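Local atomic coordinates of conserved hypothetical exported protein (Bacteroides fragilis, PDB entry 4JJA), a protein that is of unproven function but may act as an exo-beta-N-acetylmuramidase on peptidoglycan. Residues I137-R142 against V197-C202; G173-E178 against L366-N371; D108-G113 against P143-H148. All coordinates share one frame; numbering follows the deposited sequence.

How the contacts relate
Contact 1 lies within the six-stranded parallel sheet, pairing strand 136-140 with 197-200, one of its two edge strands; contacts 2 and 3 are among the loops beyond the carboxyl-terminal end of that sheet. Contact 3 joins the loops that follow strands 104-107 and 136-140; contact 2 sets the start of helix 176-185 against the C-terminal tail. Their centres are about 10 to 13 Å apart. Along the chain contact 1 crosses both others, while contact 3 closes before contact 2 opens. Arg142 reaches Asp108 by a salt bridge, and Asn144 binds the carbonyl of Met174. The end of the chain is thereby fastened to the loops of the N-terminal Rossmann-like region.

Contact 1: residues I137-R142 against V197-C202; sequences ILILDR and VTVIPC
Strand 197-200 forms one border of the parallel sheet of the Rossmann-like region, and here it runs beside strand 136-140, their axes 19° apart and 4.7 Å at closest approach. The parallel ladder is complete: Thr198 N donates to Ile137 O, Ile139 N to Thr198 O (2.8 Å), Ile200 N to Ile139 O, and Asp141 N to Ile200 O (3.0 Å), which carries the pairing one residue past the strand. Leu138, Leu140, Thr198 and Ile200 share one face of the sheet. There Ile200 CG1 touches two leucine methyls, Leu140 CD2 at 3.7 Å and Leu138 CD1 at 3.8 Å; Leu140 lies alongside Ile200, whereas Leu138 comes at a slant, reaching it because its CG lies opposite the backbone N (chi1 177°). Helix 13-20 packs on these leucines through Tyr16. On the other face the Ile139 side chain runs aslant over Val197, CD1 to CG1 3.8 Å, with Met127 of helix 119-132 against Val197. A water donates to Ile137 O and accepts from Thr198 OG1, so that carbonyl has two donors. Beyond the ladder Cys202 SG touches Asp141 O at 3.4 Å, and the Asp141 carboxylate is bound by Thr175, Gly177 and Tyr368. The edge strand is thus held by backbone bonds and by methyl packing on both faces, and leads into a polar junction around a buried carboxylate with several partners.

Contact 2: residues G173-E178 against L366-N371; sequences GMTLGE and LLYQDN
With CG opposite its carbonyl carbon (chi1 -65°) and the chain extended beyond CG, Glu178 carries its carboxylate to Leu367, while Thr175, at chi1 71°, turns OG1 back to the first turn of helix 176-185. Glu178 OE2 accepts from Leu367 N at 2.8 Å through its anti lone pair, in a nearly straight bond. His207 NE2 also binds OE2. The other oxygen, OE1, takes Thr175 N at 2.9 Å, so the carboxylate is held through both oxygens, which fixes its rotation. Tyr368 meets this group obliquely: CD2 comes within 3.3 Å of OE2, and the ring and carboxylate planes stand 57° apart. Farther along the ring, Tyr368 CE2 lies 3.7 Å from Thr175 CG2, and Thr175 OG1 is at the ring edge. Leu366 CD2 packs beside the Glu178 carboxylate and touches CE of selenomethionine Met174 at 4.2 Å. Leu367 instead lays its CB and CG along Glu178 CG. Asp141, just past strand 136-140, is the shared partner of the Thr175 and Tyr368 hydroxyls, which sets the ring relative to the helix start. Glu178 N donates to Thr175 OG1 at 3.1 Å, completing with the Thr175 N bond a capping box, the reciprocal motif of helix N-termini, here with its glutamate also holding the C-terminal tail.

Contact 3: residues D108-G113 against P143-H148; sequences DIQDVG and PNPNGH
Neither 108-113 nor 143-148 is regular, and their touching parts run in roughly the same direction, 33° apart, with Val112 and Pro145 CA atoms 5.8 Å from each other. The Gln110 side chain bends at chi2 (63°) and brings its amide between two carbonyls: NE2 donates to Pro143 O at 2.8 Å and to Asp111 O at 2.9 Å. Both acceptors lie in the amide plane, which holds that plane in place. The Pro145 ring and the Gln110 side chain pass each other pointing opposite ways, Pro145 CD 3.2 Å from Asp111 O and its CG 3.8 Å from Val112 CA. These are the loops after strands 104-107 and 136-140, neighbours at the carboxyl-terminal end of the parallel sheet. Asn144 to Gly147 forms a type I beta turn, within which Asn144 OD1 accepts from Asn146 N as an Asx turn. The same OD1 lies 3.3 Å from Gly113 CA, a close approach to a residue without a side chain. Asn146 ND2 donates to Val112 O at 3.0 Å, the oxygen close to its amide plane, and also to Ile227 O of helix 224-233. One water donates to Gly113 O (2.6 Å) and Asn146 O and accepts from Asn144 ND2.

Contact 1: residues I137-R142 against V197-C202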
loop_
_atom_site.group_PDB
_atom_site.type_symbol
_atom_site.label_atom_id
_atom_site.label_comp_id
_atom_site.label_asym_id
_atom_site.label_seq_id
_atom_site.Cartn_x
_atom_site.Cartn_y
_atom_site.Cartn_z
ATOM N N ILE A 137 11.004 -2.588 17.537
ATOM C CA ILE A 137 10.379 -3.131 16.327
ATOM C C ILE A 137 11.445 -3.789 15.458
ATOM O O ILE A 137 12.533 -3.260 15.225
ATOM C CB ILE A 137 9.600 -2.038 15.573
ATOM C CG1 ILE A 137 8.340 -1.664 16.359
ATOM C CG2 ILE A 137 9.277 -2.498 14.135
ATOM C CD1 ILE A 137 7.488 -0.535 15.747
ATOM N N LEU A 138 11.099 -4.971 14.988
ATOM C CA LEU A 138 11.891 -5.721 14.024
ATOM C C LEU A 138 11.055 -5.812 12.740
ATOM O O LEU A 138 9.994 -6.385 12.743
ATOM C CB LEU A 138 12.175 -7.123 14.570
ATOM C CG LEU A 138 12.938 -8.057 13.630
ATOM C CD1 LEU A 138 14.366 -7.592 13.402
ATOM C CD2 LEU A 138 12.938 -9.495 14.165
ATOM N N ILE A 139 11.567 -5.261 11.638
ATOM C CA ILE A 139 10.874 -5.329 10.356
ATOM C C ILE A 139 11.568 -6.381 9.489
ATOM O O ILE A 139 12.776 -6.297 9.207
ATOM C CB ILE A 139 10.867 -3.973 9.630
ATOM C CG1 ILE A 139 10.207 -2.905 10.543
ATOM C CG2 ILE A 139 10.180 -4.132 8.227
ATOM C CD1 ILE A 139 10.236 -1.509 9.981
ATOM N N LEU A 140 10.807 -7.403 9.101
ATOM C CA LEU A 140 11.283 -8.451 8.177
ATOM C C LEU A 140 10.892 -7.950 6.805
ATOM O O LEU A 140 9.701 -8.006 6.436
ATOM C CB LEU A 140 10.659 -9.792 8.563
ATOM C CG LEU A 140 10.962 -10.253 9.979
ATOM C CD1 LEU A 140 10.225 -11.574 10.219
ATOM C CD2 LEU A 140 12.468 -10.336 10.278
ATOM N N ASP A 141 11.825 -7.349 6.083
ATOM C CA ASP A 141 11.400 -6.551 4.935
ATOM C C ASP A 141 10.906 -7.429 3.803
ATOM O O ASP A 141 11.371 -8.585 3.628
ATOM C CB ASP A 141 12.525 -5.632 4.464
ATOM C CG ASP A 141 12.084 -4.252 4.033
ATOM O OD1 ASP A 141 10.967 -3.815 4.357
ATOM O OD2 ASP A 141 12.976 -3.579 3.415
ATOM N N ARG A 142 9.972 -6.898 3.029
ATOM C CA ARG A 142 9.499 -7.496 1.794
ATOM C C ARG A 142 9.607 -6.446 0.703
ATOM O O ARG A 142 9.573 -5.255 0.969
ATOM C CB ARG A 142 8.073 -8.017 1.899
ATOM C CG ARG A 142 7.946 -9.203 2.850
ATOM C CD ARG A 142 6.534 -9.763 2.906
ATOM N NE ARG A 142 6.497 -10.839 3.913
ATOM C CZ ARG A 142 6.365 -12.125 3.672
ATOM N NH1 ARG A 142 6.156 -12.574 2.437
ATOM N NH2 ARG A 142 6.406 -12.975 4.687
ATOM N N VAL A 197 14.156 0.599 15.844
ATOM C CA VAL A 197 13.821 -0.211 14.659
ATOM C C VAL A 197 15.055 -0.923 14.128
ATOM O O VAL A 197 16.085 -0.303 13.909
ATOM C CB VAL A 197 13.232 0.675 13.506
ATOM C CG1 VAL A 197 13.047 -0.187 12.244
ATOM C CG2 VAL A 197 11.912 1.279 13.904
ATOM N N THR A 198 14.911 -2.214 13.919
ATOM C CA THR A 198 15.889 -3.008 13.194
ATOM C C THR A 198 15.199 -3.594 11.981
ATOM O O THR A 198 14.081 -4.098 12.102
ATOM C CB THR A 198 16.397 -4.152 14.066
ATOM O OG1 THR A 198 16.985 -3.617 15.246
ATOM C CG2 THR A 198 17.355 -5.112 13.303
ATOM N N VAL A 199 15.812 -3.441 10.818
ATOM C CA VAL A 199 15.304 -4.025 9.580
ATOM C C VAL A 199 16.210 -5.187 9.167
ATOM O O VAL A 199 17.425 -5.036 9.123
ATOM C CB VAL A 199 15.188 -2.997 8.436
ATOM C CG1 VAL A 199 14.548 -3.659 7.228
ATOM C CG2 VAL A 199 14.463 -1.733 8.900
ATOM N N ILE A 200 15.601 -6.333 8.847
ATOM C CA ILE A 200 16.282 -7.432 8.162
ATOM C C ILE A 200 15.972 -7.233 6.673
ATOM O O ILE A 200 14.851 -7.461 6.220
ATOM C CB ILE A 200 15.792 -8.824 8.603
ATOM C CG1 ILE A 200 15.851 -8.951 10.131
ATOM C CG2 ILE A 200 16.583 -9.917 7.872
ATOM C CD1 ILE A 200 17.252 -8.743 10.767
ATOM N N PRO A 201 16.930 -6.723 5.894
ATOM C CA PRO A 201 16.657 -6.413 4.494
ATOM C C PRO A 201 16.525 -7.644 3.635
ATOM O O PRO A 201 17.088 -8.692 3.939
ATOM C CB PRO A 201 17.895 -5.583 4.063
ATOM C CG PRO A 201 18.490 -5.059 5.294
ATOM C CD PRO A 201 18.202 -6.114 6.326
ATOM N N CYS A 202 15.798 -7.504 2.541
ATOM C CA CYS A 202 15.799 -8.537 1.543
ATOM C C CYS A 202 17.194 -8.698 0.928
ATOM O O CYS A 202 17.946 -7.725 0.844
ATOM C CB CYS A 202 14.886 -8.164 0.387
ATOM S SG CYS A 202 13.162 -7.895 0.816
HETATM O O HOH W 1 14.805 -3.075 17.054
#

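Contact 2: residues G173-E178 against L366-N371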
loop_
_atom_site.group_PDB
_atom_site.type_symbol
_atom_site.label_atom_id
_atom_site.label_comp_id
_atom_site.label_asym_id
_atom_site.label_seq_id
_atom_site.Cartn_x
_atom_site.Cartn_y
_atom_site.Cartn_z
ATOM N N GLY A 173 8.032 4.587 -3.665
ATOM C CA GLY A 173 9.134 3.800 -4.064
ATOM C C GLY A 173 9.916 3.063 -3.002
ATOM O O GLY A 173 10.987 2.568 -3.286
HETATM N N MSE A 174 9.398 2.989 -1.773
HETATM C CA MSE A 174 10.168 2.499 -0.647
HETATM C C MSE A 174 9.565 1.227 -0.078
HETATM O O MSE A 174 8.376 0.997 -0.142
HETATM C CB MSE A 174 10.205 3.536 0.483
HETATM C CG MSE A 174 10.789 4.856 -0.010
HETATM SE SE MSE A 174 10.792 6.316 1.277
HETATM C CE MSE A 174 12.257 5.749 2.228
ATOM N N THR A 175 10.425 0.374 0.456
ATOM C CA THR A 175 9.927 -0.725 1.262
ATOM C C THR A 175 9.416 -0.235 2.624
ATOM O O THR A 175 9.746 0.882 3.025
ATOM C CB THR A 175 10.979 -1.813 1.487
ATOM O OG1 THR A 175 11.987 -1.332 2.386
ATOM C CG2 THR A 175 11.522 -2.345 0.191
ATOM N N LEU A 176 8.654 -1.058 3.335
ATOM C CA LEU A 176 8.189 -0.634 4.653
ATOM C C LEU A 176 9.365 -0.432 5.587
ATOM O O LEU A 176 9.319 0.472 6.433
ATOM C CB LEU A 176 7.184 -1.582 5.233
ATOM C CG LEU A 176 5.825 -1.718 4.570
ATOM C CD1 LEU A 176 4.995 -2.833 5.268
ATOM C CD2 LEU A 176 5.097 -0.401 4.598
ATOM N N GLY A 177 10.454 -1.193 5.457
ATOM C CA GLY A 177 11.629 -0.974 6.266
ATOM C C GLY A 177 12.274 0.363 6.000
ATOM O O GLY A 177 12.657 1.080 6.909
ATOM N N GLU A 178 12.440 0.693 4.728
ATOM C CA GLU A 178 12.992 2.006 4.372
ATOM C C GLU A 178 12.133 3.124 4.894
ATOM O O GLU A 178 12.633 4.116 5.427
ATOM C CB GLU A 178 13.144 2.083 2.855
ATOM C CG GLU A 178 14.175 1.098 2.237
ATOM C CD GLU A 178 14.227 1.118 0.728
ATOM O OE1 GLU A 178 13.140 1.221 0.098
ATOM O OE2 GLU A 178 15.353 1.054 0.148
ATOM N N LEU A 366 17.354 4.596 2.281
ATOM C CA LEU A 366 17.266 3.449 1.405
ATOM C C LEU A 366 18.162 2.343 1.902
ATOM O O LEU A 366 19.228 2.570 2.449
ATOM C CB LEU A 366 17.597 3.776 -0.049
ATOM C CG LEU A 366 16.698 4.829 -0.698
ATOM C CD1 LEU A 366 17.099 5.126 -2.136
ATOM C CD2 LEU A 366 15.168 4.503 -0.570
ATOM N N LEU A 367 17.696 1.123 1.737
ATOM C CA LEU A 367 18.406 -0.074 2.135
ATOM C C LEU A 367 18.889 -0.895 0.960
ATOM O O LEU A 367 19.582 -1.917 1.119
ATOM C CB LEU A 367 17.510 -0.937 3.015
ATOM C CG LEU A 367 17.184 -0.378 4.402
ATOM C CD1 LEU A 367 16.047 -1.175 5.032
ATOM C CD2 LEU A 367 18.443 -0.301 5.269
ATOM N N TYR A 368 18.516 -0.466 -0.240
ATOM C CA TYR A 368 18.797 -1.199 -1.464
ATOM C C TYR A 368 19.233 -0.204 -2.505
ATOM O O TYR A 368 18.924 0.964 -2.411
ATOM C CB TYR A 368 17.512 -1.925 -1.981
ATOM C CG TYR A 368 16.827 -2.683 -0.856
ATOM C CD1 TYR A 368 17.324 -3.880 -0.415
ATOM C CD2 TYR A 368 15.691 -2.209 -0.255
ATOM C CE1 TYR A 368 16.710 -4.559 0.629
ATOM C CE2 TYR A 368 15.092 -2.870 0.791
ATOM C CZ TYR A 368 15.588 -4.058 1.218
ATOM O OH TYR A 368 15.022 -4.765 2.254
ATOM N N GLN A 369 19.920 -0.714 -3.520
ATOM C CA GLN A 369 20.369 0.107 -4.616
ATOM C C GLN A 369 19.240 0.929 -5.192
ATOM O O GLN A 369 18.185 0.391 -5.507
ATOM C CB GLN A 369 20.944 -0.800 -5.708
ATOM C CG GLN A 369 21.569 -0.146 -6.918
ATOM C CD GLN A 369 21.892 -1.176 -7.930
ATOM O OE1 GLN A 369 22.920 -1.876 -7.799
ATOM N NE2 GLN A 369 21.048 -1.329 -8.884
ATOM N N ASP A 370 19.492 2.228 -5.343
ATOM C CA ASP A 370 18.504 3.148 -5.841
ATOM C C ASP A 370 18.271 2.925 -7.326
ATOM O O ASP A 370 19.041 2.230 -8.011
ATOM C CB ASP A 370 18.952 4.587 -5.518
ATOM C CG ASP A 370 17.862 5.604 -5.480
ATOM O OD1 ASP A 370 16.671 5.312 -5.719
ATOM O OD2 ASP A 370 18.218 6.762 -5.157
ATOM N N ASN A 371 17.205 3.527 -7.820
ATOM C CA ASN A 371 16.991 3.520 -9.259
ATOM C C ASN A 371 16.942 4.912 -9.764
ATOM O O ASN A 371 18.055 5.470 -9.887
ATOM C CB ASN A 371 15.773 2.693 -9.639
ATOM C CG ASN A 371 15.576 2.582 -11.130
ATOM O OD1 ASN A 371 16.540 2.600 -11.908
ATOM N ND2 ASN A 371 14.345 2.391 -11.549
ATOM O OXT ASN A 371 15.872 5.454 -10.055
#

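Contact 3: residues D108-G113 against P143-H148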
loop_
_atom_site.group_PDB
_atom_site.type_symbol
_atom_site.label_atom_id
_atom_site.label_comp_id
_atom_site.label_asym_id
_atom_site.label_seq_id
_atom_site.Cartn_x
_atom_site.Cartn_y
_atom_site.Cartn_z
ATOM N N ASP A 108 5.810 -7.933 9.499
ATOM C CA ASP A 108 6.030 -8.811 8.338
ATOM C C ASP A 108 4.771 -8.825 7.504
ATOM O O ASP A 108 3.865 -9.594 7.773
ATOM C CB ASP A 108 6.454 -10.247 8.720
ATOM C CG ASP A 108 6.865 -11.085 7.487
ATOM O OD1 ASP A 108 7.480 -10.528 6.507
ATOM O OD2 ASP A 108 6.558 -12.323 7.466
ATOM N N ILE A 109 4.735 -7.986 6.476
ATOM C CA ILE A 109 3.493 -7.802 5.759
ATOM C C ILE A 109 3.818 -7.315 4.380
ATOM O O ILE A 109 4.766 -6.540 4.218
ATOM C CB ILE A 109 2.532 -6.837 6.521
ATOM C CG1 ILE A 109 1.080 -6.947 6.014
ATOM C CG2 ILE A 109 3.043 -5.374 6.549
ATOM C CD1 ILE A 109 0.098 -6.250 6.942
ATOM N N GLN A 110 3.022 -7.741 3.404
ATOM C CA GLN A 110 3.256 -7.377 1.991
ATOM C C GLN A 110 2.432 -6.151 1.605
ATOM O O GLN A 110 1.196 -6.201 1.562
ATOM C CB GLN A 110 2.937 -8.552 1.061
ATOM C CG GLN A 110 3.226 -8.245 -0.397
ATOM C CD GLN A 110 4.704 -7.961 -0.640
ATOM O OE1 GLN A 110 5.540 -8.839 -0.465
ATOM N NE2 GLN A 110 5.028 -6.736 -1.029
ATOM N N ASP A 111 3.144 -5.071 1.232
ATOM C CA ASP A 111 2.610 -3.798 0.822
ATOM C C ASP A 111 2.592 -3.686 -0.718
ATOM O O ASP A 111 3.231 -4.483 -1.412
ATOM C CB ASP A 111 3.558 -2.687 1.410
ATOM C CG ASP A 111 3.105 -1.323 1.109
ATOM O OD1 ASP A 111 1.904 -1.054 1.286
ATOM O OD2 ASP A 111 3.952 -0.506 0.643
ATOM N N VAL A 112 1.966 -2.632 -1.266
ATOM C CA VAL A 112 1.969 -2.389 -2.717
ATOM C C VAL A 112 2.576 -1.061 -3.155
ATOM O O VAL A 112 2.631 -0.775 -4.329
ATOM C CB VAL A 112 0.571 -2.584 -3.335
ATOM C CG1 VAL A 112 0.047 -4.014 -3.048
ATOM C CG2 VAL A 112 -0.388 -1.576 -2.817
ATOM N N GLY A 113 3.023 -0.255 -2.195
ATOM C CA GLY A 113 3.779 0.967 -2.513
ATOM C C GLY A 113 3.056 2.232 -2.863
ATOM O O GLY A 113 3.564 3.056 -3.593
ATOM N N PRO A 143 9.720 -6.896 -0.542
ATOM C CA PRO A 143 9.799 -5.943 -1.638
ATOM C C PRO A 143 8.599 -5.038 -1.785
ATOM O O PRO A 143 7.504 -5.409 -1.383
ATOM C CB PRO A 143 9.930 -6.842 -2.893
ATOM C CG PRO A 143 10.583 -8.057 -2.388
ATOM C CD PRO A 143 9.939 -8.266 -1.030
ATOM N N ASN A 144 8.843 -3.866 -2.364
ATOM C CA ASN A 144 7.772 -3.015 -2.848
ATOM C C ASN A 144 7.599 -3.344 -4.323
ATOM O O ASN A 144 8.524 -3.101 -5.096
ATOM C CB ASN A 144 8.162 -1.551 -2.634
ATOM C CG ASN A 144 7.118 -0.576 -3.120
ATOM O OD1 ASN A 144 6.175 -0.956 -3.829
ATOM N ND2 ASN A 144 7.330 0.710 -2.790
ATOM N N PRO A 145 6.438 -3.896 -4.746
ATOM C CA PRO A 145 6.281 -4.237 -6.158
ATOM C C PRO A 145 6.250 -3.018 -7.071
ATOM O O PRO A 145 6.410 -3.140 -8.268
ATOM C CB PRO A 145 4.951 -4.986 -6.182
ATOM C CG PRO A 145 4.179 -4.392 -5.016
ATOM C CD PRO A 145 5.213 -4.167 -3.958
ATOM N N ASN A 146 6.023 -1.844 -6.477
ATOM C CA ASN A 146 6.090 -0.546 -7.142
ATOM C C ASN A 146 7.303 0.265 -6.626
ATOM O O ASN A 146 7.288 1.491 -6.612
ATOM C CB ASN A 146 4.757 0.221 -6.968
ATOM C CG ASN A 146 3.687 -0.321 -7.873
ATOM O OD1 ASN A 146 3.880 -0.358 -9.107
ATOM N ND2 ASN A 146 2.518 -0.636 -7.319
ATOM N N GLY A 147 8.360 -0.436 -6.257
ATOM C CA GLY A 147 9.566 0.172 -5.720
ATOM C C GLY A 147 10.509 0.722 -6.749
ATOM O O GLY A 147 11.543 1.283 -6.367
ATOM N N HIS A 148 10.173 0.569 -8.016
ATOM C CA HIS A 148 11.049 0.901 -9.115
ATOM C C HIS A 148 10.932 2.348 -9.548
ATOM O O HIS A 148 11.682 2.772 -10.446
ATOM C CB HIS A 148 10.791 -0.022 -10.316
ATOM C CG HIS A 148 9.356 -0.055 -10.756
ATOM N ND1 HIS A 148 8.375 -0.629 -9.974
ATOM C CD2 HIS A 148 8.737 0.428 -11.861
ATOM C CE1 HIS A 148 7.206 -0.491 -10.590
ATOM N NE2 HIS A 148 7.396 0.134 -11.750
HETATM O O HOH W 2 6.055 2.734 -4.396
#